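Local atomic coordinates of carbohydrate esterase family 2 (CE2) (Chaetomium olivicolor, PDB entry 4XVH), a protein that probably removes acetyl groups from xylan or related polysaccharides, joining an SGNH-type esterase domain to a beta-sandwich carbohydrate-binding domain. Residues A[5-10]-A[195-200]; A[113-118]-A[183-188]; A[142-147]-A[209-214]. All coordinates share one frame; numbering follows the deposited sequence.

Overall arrangement
The chain enters contact 1 just after strand 3-5 of the N-terminal beta-sandwich, and residues 195-200 close that long loop by bringing a segment of the esterase part against residues 5-10. Contact 2 is nested within it: 113-118, on a strand of the parallel sheet, meets 183-188 at the end of a short helix. Contact 3 begins at 142-147, inside the contact 2 loop, but ends at 209-214, beyond both closures, so it crosses contacts 1 and 2. Contacts 2 and 3 share a sheet, strands 111-116 and 207-211 being neighbours. Contacts 1 and 2 touch through R7 and Y185, whereas contacts 1 and 3 stay about 10 Å apart at their nearest atoms.

Contact 1: residues A[5-10]-A[195-200]; sequences LGRVNP and GSYPFP
R7 and Y197 carry this contact through a cation-pi stack. The guanidinium lies flat over one face of the phenol ring, with the two planes 11° apart and their centres separated by 3.8 Å. The closest approach, R7 CZ to Y197 CD2, is 3.5 Å. The aliphatic part of the arginine takes a share as well: R7 CD sits over the same face, 4.0 Å from the Y197 ring centroid, which makes a CH-pi contact beside the charged one. R7 CG stands anti to its own N (chi1 -177°) and the chain stays extended until it bends at chi3 (-71°); the bend brings the guanidinium over the ring, nearly parallel to it.

F199 adds a smaller contact, its CE1 4.2 Å from R7 NH2. Within 195-200 the backbone N of F199 lies over the Y197 face opposite R7, and the Y197 edge at CD2 points at the face of F199.

Polar bonding of the arginine runs to the neighbouring loop instead. NH1 is hydrogen-bonded to both Y185 O and R187 O, and the ring of Y185 makes a further cation-pi contact with the guanidinium. With an alanine here, those two carbonyl oxygens would probably lose their shared donor and the Y197 face its cover.

Both R7 and Y197 are buried, and the contact buries 162 Å² in all. With R7 belonging to the sequence family of the N-terminal domain and Y197 to the GDSL family, the stack is an interdomain contact: a loop following strand 3-5 of the carbohydrate-binding beta-sandwich inserts its arginine among aromatic side chains and loop carbonyls of the SGNH esterase domain.

Contact 2: residues A[113-118]-A[183-188]; sequences DIIGDS and QLYTRY. With PEU (2,5,8,11,14,17,20,23,26,29,32,35,38,41,44,47,50,53,56,59,62,65,68,71,74,77,80-heptacosaoxadooctacontan-82-ol), chain C.
D113 and I115 both direct their CB atoms at Y185 from strand 111-116, two residues apart on the same side of the strand, as the alternation of an extended backbone requires. The facing segment leaves helix 181-184 through a type I turn from L184 to R187, and the nearest CA pair, I115 to Y185, is 8.1 Å apart. Just before the turn, Q183 O accepts two bonds from T186, one from its N at 3.0 Å and one from its OG1 at 2.7 Å.

The gap between the backbones is bridged by the phenol of Y185, whose CG is anti to its N (chi1 -169°). Its OH donates a hydrogen bond to D113 OD2 at 2.6 Å; OD2 lies in the ring plane at the edge and is met nearly along its C-O axis, while the carboxylate is turned 81° to the ring. The other oxygen, D113 OD1, is held by W203 NE1, so both oxygens of this buried carboxylate are satisfied. Further along the ring, I115 CD1 presses on Y185 CE1 at 3.4 Å.

At the C-terminal end of the strand, G116, D117 and S118 begin the GDSL motif. D117 caps the following short helix through I119 N, and S118, at the family's nucleophile position, is hydrogen-bonded to H306; its OG lies 2.9 Å from OAW of the bound polyether PEU.

Strand 111-116 runs between strands 155-160 and 207-211 of the parallel sheet. Y185 also touches V159 and, together with I115, reaches I242 of helix 228-243, which packs on this same side.

Contact 3: residues A[142-147]-A[209-214]; sequences KTYGVL and VINLGT
Y144 CG is set between its backbone N and carbonyl carbon (chi1 73°), which sends the phenol from the first turn of helix 144-151 toward strand 207-211; the N211 CB already faces the phenol from the strand, and CG anti to N (chi1 -177°) places the amide beside the phenolic oxygen. The closest approach is Y144 OH to N211 CB, 3.2 Å. N211 ND2 donates to the same oxygen only weakly, at 3.4 Å and with a bent N-H...O angle of 141°, the amide steeply inclined to the ring plane. The stronger polar partner of Y144 OH is T120 OG1, in the short helix 118-121 that begins at the motif serine, S118. At the ring edge, near its plane, V209 CG1 meets Y144 CE2 at 4.2 Å.

The arrangement belongs to the alpha/beta/alpha SGNH fold: helix 144-151 lies on the connection between the parallel neighbours 111-116 and 155-160, and packs against the sheet through this tyrosine. Residues 213-215 open the family's Gly-X-Asn-Asp block; in SGNH enzymes its asparagine typically contributes to the oxyanion hole, and here N215 hydrogen-bonds the bound PEU.

T143 takes the N-cap position of the helix, where L147 N bonds to T143 O at 2.9 Å. Y144 N is paired with H312 ND1, and L254 of the adjoining strand touches Y144, V209 and N211 alike.

Contact 1: residues A[5-10]-A[195-200]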
loop_
_atom_site.group_PDB
_atom_site.type_symbol
_atom_site.label_atom_id
_atom_site.label_comp_id
_atom_site.label_asym_id
_atom_site.label_seq_id
_atom_site.Cartn_x
_atom_site.Cartn_y
_atom_site.Cartn_z
ATOM N N LEU A 5 -3.886 -5.114 -11.675
ATOM C CA LEU A 5 -3.935 -5.253 -10.239
ATOM C C LEU A 5 -3.850 -3.889 -9.567
ATOM O O LEU A 5 -3.002 -3.073 -9.930
ATOM C CB LEU A 5 -2.782 -6.144 -9.774
ATOM C CG LEU A 5 -2.735 -7.486 -10.503
ATOM C CD1 LEU A 5 -1.510 -8.326 -10.095
ATOM C CD2 LEU A 5 -4.021 -8.241 -10.215
ATOM N N GLY A 6 -4.727 -3.644 -8.597
ATOM C CA GLY A 6 -4.689 -2.385 -7.875
ATOM C C GLY A 6 -5.342 -1.267 -8.672
ATOM O O GLY A 6 -5.972 -1.511 -9.711
ATOM N N ARG A 7 -5.172 -0.031 -8.200
ATOM C CA ARG A 7 -5.826 1.097 -8.816
ATOM C C ARG A 7 -4.954 1.607 -9.967
ATOM O O ARG A 7 -3.920 2.235 -9.728
ATOM C CB ARG A 7 -6.080 2.194 -7.781
ATOM C CG ARG A 7 -6.847 3.414 -8.309
ATOM C CD ARG A 7 -6.937 4.493 -7.238
ATOM N NE ARG A 7 -7.836 4.116 -6.147
ATOM C CZ ARG A 7 -8.274 4.989 -5.244
ATOM N NH1 ARG A 7 -7.866 6.265 -5.331
ATOM N NH2 ARG A 7 -9.125 4.614 -4.276
ATOM N N VAL A 8 -5.350 1.290 -11.206
ATOM C CA VAL A 8 -4.567 1.671 -12.387
ATOM C C VAL A 8 -5.464 2.382 -13.381
ATOM O O VAL A 8 -6.461 1.834 -13.823
ATOM C CB VAL A 8 -3.902 0.461 -13.055
ATOM C CG1 VAL A 8 -3.144 0.862 -14.356
ATOM C CG2 VAL A 8 -2.931 -0.222 -12.061
ATOM N N ASN A 9 -5.116 3.621 -13.708
ATOM C CA ASN A 9 -5.915 4.392 -14.657
ATOM C C ASN A 9 -5.807 3.758 -16.040
ATOM O O ASN A 9 -4.737 3.747 -16.625
ATOM C CB ASN A 9 -5.439 5.842 -14.680
ATOM C CG ASN A 9 -6.336 6.762 -15.502
ATOM O OD1 ASN A 9 -7.157 6.325 -16.318
ATOM N ND2 ASN A 9 -6.148 8.061 -15.300
ATOM N N PRO A 10 -6.919 3.212 -16.568
ATOM C CA PRO A 10 -6.812 2.572 -17.886
ATOM C C PRO A 10 -6.522 3.554 -19.025
ATOM O O PRO A 10 -6.136 3.096 -20.094
ATOM C CB PRO A 10 -8.180 1.909 -18.073
ATOM C CG PRO A 10 -9.124 2.717 -17.221
ATOM C CD PRO A 10 -8.296 3.195 -16.037
ATOM N N GLY A 195 -9.951 14.061 -7.752
ATOM C CA GLY A 195 -11.225 13.511 -8.171
ATOM C C GLY A 195 -11.216 12.661 -9.434
ATOM O O GLY A 195 -12.287 12.331 -9.955
ATOM N N SER A 196 -10.041 12.277 -9.928
ATOM C CA SER A 196 -10.001 11.527 -11.181
ATOM C C SER A 196 -10.326 10.038 -11.003
ATOM O O SER A 196 -10.575 9.373 -11.981
ATOM C CB SER A 196 -8.635 11.677 -11.886
ATOM O OG SER A 196 -7.542 11.241 -11.078
ATOM N N TYR A 197 -10.297 9.495 -9.788
ATOM C CA TYR A 197 -10.763 8.104 -9.616
ATOM C C TYR A 197 -12.292 8.036 -9.626
ATOM O O TYR A 197 -12.938 8.631 -8.772
ATOM C CB TYR A 197 -10.230 7.485 -8.311
ATOM C CG TYR A 197 -10.536 5.987 -8.168
ATOM C CD1 TYR A 197 -10.140 5.057 -9.152
ATOM C CD2 TYR A 197 -11.199 5.507 -7.050
ATOM C CE1 TYR A 197 -10.415 3.693 -9.013
ATOM C CE2 TYR A 197 -11.471 4.150 -6.891
ATOM C CZ TYR A 197 -11.084 3.250 -7.881
ATOM O OH TYR A 197 -11.388 1.921 -7.718
ATOM N N PRO A 198 -12.877 7.283 -10.574
ATOM C CA PRO A 198 -14.341 7.305 -10.656
ATOM C C PRO A 198 -15.026 6.340 -9.680
ATOM O O PRO A 198 -16.244 6.266 -9.702
ATOM C CB PRO A 198 -14.618 6.908 -12.112
ATOM C CG PRO A 198 -13.486 6.084 -12.527
ATOM C CD PRO A 198 -12.272 6.490 -11.659
ATOM N N PHE A 199 -14.272 5.633 -8.839
ATOM C CA PHE A 199 -14.896 4.628 -7.963
ATOM C C PHE A 199 -15.814 3.657 -8.759
ATOM O O PHE A 199 -17.035 3.570 -8.515
ATOM C CB PHE A 199 -15.645 5.342 -6.840
ATOM C CG PHE A 199 -14.702 5.960 -5.832
ATOM C CD1 PHE A 199 -14.135 5.168 -4.838
ATOM C CD2 PHE A 199 -14.329 7.294 -5.928
ATOM C CE1 PHE A 199 -13.211 5.695 -3.926
ATOM C CE2 PHE A 199 -13.414 7.852 -5.011
ATOM C CZ PHE A 199 -12.848 7.045 -4.009
ATOM N N PRO A 200 -15.226 2.941 -9.739
ATOM C CA PRO A 200 -16.036 2.013 -10.537
ATOM C C PRO A 200 -16.572 0.900 -9.654
ATOM O O PRO A 200 -15.889 0.460 -8.710
ATOM C CB PRO A 200 -15.045 1.455 -11.561
ATOM C CG PRO A 200 -13.725 1.548 -10.825
ATOM C CD PRO A 200 -13.807 2.866 -10.115
#

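Contact 2: residues A[113-118]-A[183-188]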
loop_
_atom_site.group_PDB
_atom_site.type_symbol
_atom_site.label_atom_id
_atom_site.label_comp_id
_atom_site.label_asym_id
_atom_site.label_seq_id
_atom_site.Cartn_x
_atom_site.Cartn_y
_atom_site.Cartn_z
ATOM N N ASP A 113 -9.047 -2.460 0.473
ATOM C CA ASP A 113 -8.224 -1.254 0.312
ATOM C C ASP A 113 -7.287 -1.102 1.511
ATOM O O ASP A 113 -7.694 -1.317 2.659
ATOM C CB ASP A 113 -9.080 0.008 0.206
ATOM C CG ASP A 113 -9.540 0.296 -1.224
ATOM O OD1 ASP A 113 -9.379 -0.593 -2.087
ATOM O OD2 ASP A 113 -10.083 1.399 -1.480
ATOM N N ILE A 114 -6.047 -0.696 1.244
ATOM C CA ILE A 114 -5.108 -0.405 2.316
ATOM C C ILE A 114 -4.562 1.001 2.133
ATOM O O ILE A 114 -3.909 1.276 1.143
ATOM C CB ILE A 114 -3.961 -1.402 2.314
ATOM C CG1 ILE A 114 -4.525 -2.831 2.100
ATOM C CG2 ILE A 114 -3.151 -1.264 3.604
ATOM C CD1 ILE A 114 -3.607 -3.763 1.367
ATOM N N ILE A 115 -4.840 1.891 3.079
ATOM C CA ILE A 115 -4.541 3.309 2.884
ATOM C C ILE A 115 -3.560 3.763 3.958
ATOM O O ILE A 115 -3.820 3.529 5.135
ATOM C CB ILE A 115 -5.810 4.171 2.979
ATOM C CG1 ILE A 115 -6.879 3.676 1.980
ATOM C CG2 ILE A 115 -5.449 5.662 2.765
ATOM C CD1 ILE A 115 -8.322 4.164 2.311
ATOM N N GLY A 116 -2.455 4.412 3.572
ATOM C CA GLY A 116 -1.521 4.850 4.587
ATOM C C GLY A 116 -0.324 5.624 4.098
ATOM O O GLY A 116 -0.372 6.298 3.049
ATOM N N ASP A 117 0.756 5.532 4.871
ATOM C CA ASP A 117 1.956 6.295 4.584
ATOM C C ASP A 117 3.118 5.352 4.241
ATOM O O ASP A 117 2.914 4.295 3.657
ATOM C CB ASP A 117 2.312 7.170 5.785
ATOM C CG ASP A 117 2.391 6.377 7.101
ATOM O OD1 ASP A 117 2.737 5.177 7.089
ATOM O OD2 ASP A 117 2.101 6.962 8.162
ATOM N N SER A 118 4.328 5.722 4.651
ATOM C CA SER A 118 5.510 4.948 4.292
ATOM C C SER A 118 5.414 3.495 4.825
ATOM O O SER A 118 5.963 2.557 4.240
ATOM C CB SER A 118 6.757 5.649 4.853
ATOM O OG SER A 118 6.712 5.607 6.265
ATOM N N GLN A 183 -7.130 13.600 0.114
ATOM C CA GLN A 183 -7.125 14.177 -1.219
ATOM C C GLN A 183 -6.510 13.217 -2.239
ATOM O O GLN A 183 -7.034 13.062 -3.338
ATOM C CB GLN A 183 -6.364 15.524 -1.222
ATOM C CG GLN A 183 -6.177 16.167 -2.593
ATOM C CD GLN A 183 -5.377 17.489 -2.505
ATOM O OE1 GLN A 183 -5.024 17.927 -1.412
ATOM N NE2 GLN A 183 -5.095 18.114 -3.655
ATOM N N LEU A 184 -5.387 12.607 -1.875
ATOM C CA LEU A 184 -4.690 11.698 -2.769
ATOM C C LEU A 184 -5.568 10.495 -3.098
ATOM O O LEU A 184 -5.540 9.979 -4.210
ATOM C CB LEU A 184 -3.364 11.249 -2.138
ATOM C CG LEU A 184 -2.380 12.453 -2.071
ATOM C CD1 LEU A 184 -1.060 12.105 -1.382
ATOM C CD2 LEU A 184 -2.142 13.086 -3.445
ATOM N N TYR A 185 -6.340 10.050 -2.111
ATOM C CA TYR A 185 -7.272 8.937 -2.311
ATOM C C TYR A 185 -8.367 9.210 -3.365
ATOM O O TYR A 185 -9.047 8.263 -3.806
ATOM C CB TYR A 185 -7.923 8.562 -0.981
ATOM C CG TYR A 185 -8.722 7.267 -0.969
ATOM C CD1 TYR A 185 -8.083 6.018 -1.013
ATOM C CD2 TYR A 185 -10.101 7.294 -0.876
ATOM C CE1 TYR A 185 -8.822 4.839 -0.974
ATOM C CE2 TYR A 185 -10.827 6.141 -0.840
ATOM C CZ TYR A 185 -10.206 4.922 -0.894
ATOM O OH TYR A 185 -10.977 3.780 -0.829
ATOM N N THR A 186 -8.530 10.464 -3.795
ATOM C CA THR A 186 -9.520 10.751 -4.854
ATOM C C THR A 186 -8.935 10.628 -6.259
ATOM O O THR A 186 -9.650 10.790 -7.258
ATOM C CB THR A 186 -10.129 12.172 -4.756
ATOM O OG1 THR A 186 -9.125 13.149 -5.046
ATOM C CG2 THR A 186 -10.723 12.440 -3.369
ATOM N N ARG A 187 -7.638 10.355 -6.343
ATOM C CA ARG A 187 -6.955 10.378 -7.635
ATOM C C ARG A 187 -6.852 8.995 -8.233
ATOM O O ARG A 187 -6.734 8.045 -7.489
ATOM C CB ARG A 187 -5.534 10.974 -7.470
ATOM C CG ARG A 187 -5.525 12.425 -7.000
ATOM C CD ARG A 187 -4.086 12.889 -6.782
ATOM N NE ARG A 187 -4.037 14.320 -6.504
ATOM C CZ ARG A 187 -2.906 15.008 -6.441
ATOM N NH1 ARG A 187 -1.742 14.394 -6.644
ATOM N NH2 ARG A 187 -2.944 16.306 -6.177
ATOM N N TYR A 188 -6.853 8.880 -9.562
ATOM C CA TYR A 188 -6.703 7.566 -10.186
ATOM C C TYR A 188 -5.268 7.104 -9.986
ATOM O O TYR A 188 -4.995 6.285 -9.114
ATOM C CB TYR A 188 -7.021 7.568 -11.692
ATOM C CG TYR A 188 -7.746 6.284 -12.095
ATOM C CD1 TYR A 188 -8.912 6.311 -12.856
ATOM C CD2 TYR A 188 -7.352 5.060 -11.537
ATOM C CE1 TYR A 188 -9.586 5.132 -13.180
ATOM C CE2 TYR A 188 -8.020 3.888 -11.833
ATOM C CZ TYR A 188 -9.128 3.928 -12.660
ATOM O OH TYR A 188 -9.773 2.738 -12.911
HETATM C CAA PEU C . 10.526 11.783 -9.709
HETATM O OAB PEU C . 11.281 12.267 -8.584
HETATM C CAC PEU C . 11.187 13.735 -8.417
HETATM C CAD PEU C . 11.949 14.466 -7.249
HETATM O OAE PEU C . 13.387 14.298 -7.302
HETATM C CAF PEU C . 13.831 12.914 -7.133
HETATM C CAG PEU C . 13.775 12.208 -5.768
HETATM O OAH PEU C . 12.518 12.156 -5.075
HETATM C CAI PEU C . 12.609 11.303 -3.899
HETATM C CAJ PEU C . 11.393 11.429 -2.974
HETATM O OAK PEU C . 11.507 10.522 -1.845
HETATM C CAL PEU C . 10.624 10.960 -0.791
HETATM C CAM PEU C . 10.669 10.089 0.459
HETATM O OAN PEU C . 9.913 10.858 1.418
HETATM C CAO PEU C . 9.899 10.298 2.750
HETATM C CAP PEU C . 9.551 11.564 3.505
HETATM O OAQ PEU C . 9.386 11.727 4.935
HETATM C CAR PEU C . 10.467 11.292 5.819
HETATM C CAS PEU C . 10.679 9.794 6.150
HETATM O OAT PEU C . 9.550 9.170 6.882
HETATM C CAU PEU C . 8.267 9.128 6.186
HETATM C CAV PEU C . 7.164 8.484 7.054
HETATM O OAW PEU C . 5.853 8.357 6.448
#

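Contact 3: residues A[142-147]-A[209-214]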
loop_
_atom_site.group_PDB
_atom_site.type_symbol
_atom_site.label_atom_id
_atom_site.label_comp_id
_atom_site.label_asym_id
_atom_site.label_seq_id
_atom_site.Cartn_x
_atom_site.Cartn_y
_atom_site.Cartn_z
ATOM N N LYS A 142 5.604 -7.287 0.708
ATOM C CA LYS A 142 5.881 -7.882 2.022
ATOM C C LYS A 142 5.282 -7.085 3.174
ATOM O O LYS A 142 5.577 -7.365 4.340
ATOM C CB LYS A 142 7.385 -8.022 2.259
ATOM C CG LYS A 142 8.014 -9.139 1.390
ATOM C CD LYS A 142 9.418 -9.531 1.928
ATOM C CE LYS A 142 9.968 -10.750 1.188
ATOM N NZ LYS A 142 11.320 -11.174 1.749
ATOM N N THR A 143 4.461 -6.082 2.865
ATOM C CA THR A 143 3.902 -5.233 3.930
ATOM C C THR A 143 2.776 -5.942 4.684
ATOM O O THR A 143 2.155 -6.853 4.155
ATOM C CB THR A 143 3.351 -3.906 3.388
ATOM O OG1 THR A 143 2.413 -4.168 2.321
ATOM C CG2 THR A 143 4.526 -3.004 2.879
ATOM N N TYR A 144 2.491 -5.471 5.903
ATOM C CA TYR A 144 1.432 -6.030 6.750
ATOM C C TYR A 144 0.091 -6.051 5.987
ATOM O O TYR A 144 -0.664 -7.017 6.062
ATOM C CB TYR A 144 1.295 -5.211 8.063
ATOM C CG TYR A 144 0.647 -3.865 7.783
ATOM C CD1 TYR A 144 1.365 -2.821 7.169
ATOM C CD2 TYR A 144 -0.710 -3.673 8.031
ATOM C CE1 TYR A 144 0.742 -1.607 6.843
ATOM C CE2 TYR A 144 -1.332 -2.482 7.723
ATOM C CZ TYR A 144 -0.602 -1.446 7.131
ATOM O OH TYR A 144 -1.271 -0.270 6.818
ATOM N N GLY A 145 -0.212 -4.999 5.223
ATOM C CA GLY A 145 -1.530 -4.967 4.586
ATOM C C GLY A 145 -1.659 -5.977 3.453
ATOM O O GLY A 145 -2.680 -6.647 3.290
ATOM N N VAL A 146 -0.618 -6.072 2.635
ATOM C CA VAL A 146 -0.604 -7.068 1.556
ATOM C C VAL A 146 -0.554 -8.518 2.072
ATOM O O VAL A 146 -1.252 -9.412 1.556
ATOM C CB VAL A 146 0.576 -6.770 0.621
ATOM C CG1 VAL A 146 0.752 -7.908 -0.412
ATOM C CG2 VAL A 146 0.301 -5.384 -0.059
ATOM N N LEU A 147 0.253 -8.757 3.098
ATOM C CA LEU A 147 0.337 -10.092 3.668
ATOM C C LEU A 147 -1.034 -10.532 4.274
ATOM O O LEU A 147 -1.421 -11.697 4.182
ATOM C CB LEU A 147 1.445 -10.142 4.722
ATOM C CG LEU A 147 2.873 -10.033 4.161
ATOM C CD1 LEU A 147 3.903 -10.162 5.319
ATOM C CD2 LEU A 147 3.081 -11.140 3.092
ATOM N N VAL A 209 -8.597 -0.655 5.160
ATOM C CA VAL A 209 -7.573 -0.579 6.193
ATOM C C VAL A 209 -6.931 0.800 6.163
ATOM O O VAL A 209 -6.507 1.267 5.096
ATOM C CB VAL A 209 -6.480 -1.645 5.997
ATOM C CG1 VAL A 209 -5.405 -1.487 7.096
ATOM C CG2 VAL A 209 -7.106 -3.064 6.014
ATOM N N ILE A 210 -6.923 1.485 7.298
ATOM C CA ILE A 210 -6.322 2.815 7.314
ATOM C C ILE A 210 -5.253 2.888 8.383
ATOM O O ILE A 210 -5.545 2.647 9.546
ATOM C CB ILE A 210 -7.366 3.912 7.567
ATOM C CG1 ILE A 210 -8.445 3.863 6.472
ATOM C CG2 ILE A 210 -6.665 5.285 7.646
ATOM C CD1 ILE A 210 -9.658 4.687 6.769
ATOM N N ASN A 211 -4.036 3.262 7.981
ATOM C CA ASN A 211 -2.918 3.400 8.903
ATOM C C ASN A 211 -2.237 4.762 8.714
ATOM O O ASN A 211 -1.309 4.910 7.911
ATOM C CB ASN A 211 -1.935 2.254 8.668
ATOM C CG ASN A 211 -0.754 2.259 9.633
ATOM O OD1 ASN A 211 -0.434 3.258 10.280
ATOM N ND2 ASN A 211 -0.069 1.128 9.688
ATOM N N LEU A 212 -2.711 5.751 9.461
ATOM C CA LEU A 212 -2.221 7.112 9.327
ATOM C C LEU A 212 -2.095 7.762 10.698
ATOM O O LEU A 212 -2.932 7.514 11.592
ATOM C CB LEU A 212 -3.173 7.946 8.470
ATOM C CG LEU A 212 -3.265 7.581 6.995
ATOM C CD1 LEU A 212 -4.462 8.336 6.410
ATOM C CD2 LEU A 212 -1.963 8.003 6.291
ATOM N N GLY A 213 -1.074 8.598 10.861
ATOM C CA GLY A 213 -0.890 9.310 12.124
ATOM C C GLY A 213 0.575 9.373 12.518
ATOM O O GLY A 213 0.967 10.212 13.315
ATOM N N THR A 214 1.395 8.470 11.983
ATOM C CA THR A 214 2.820 8.532 12.300
ATOM C C THR A 214 3.363 9.923 11.931
ATOM O O THR A 214 4.041 10.561 12.733
ATOM C CB THR A 214 3.609 7.450 11.572
ATOM O OG1 THR A 214 3.101 6.175 11.956
ATOM C CG2 THR A 214 5.120 7.546 11.909
#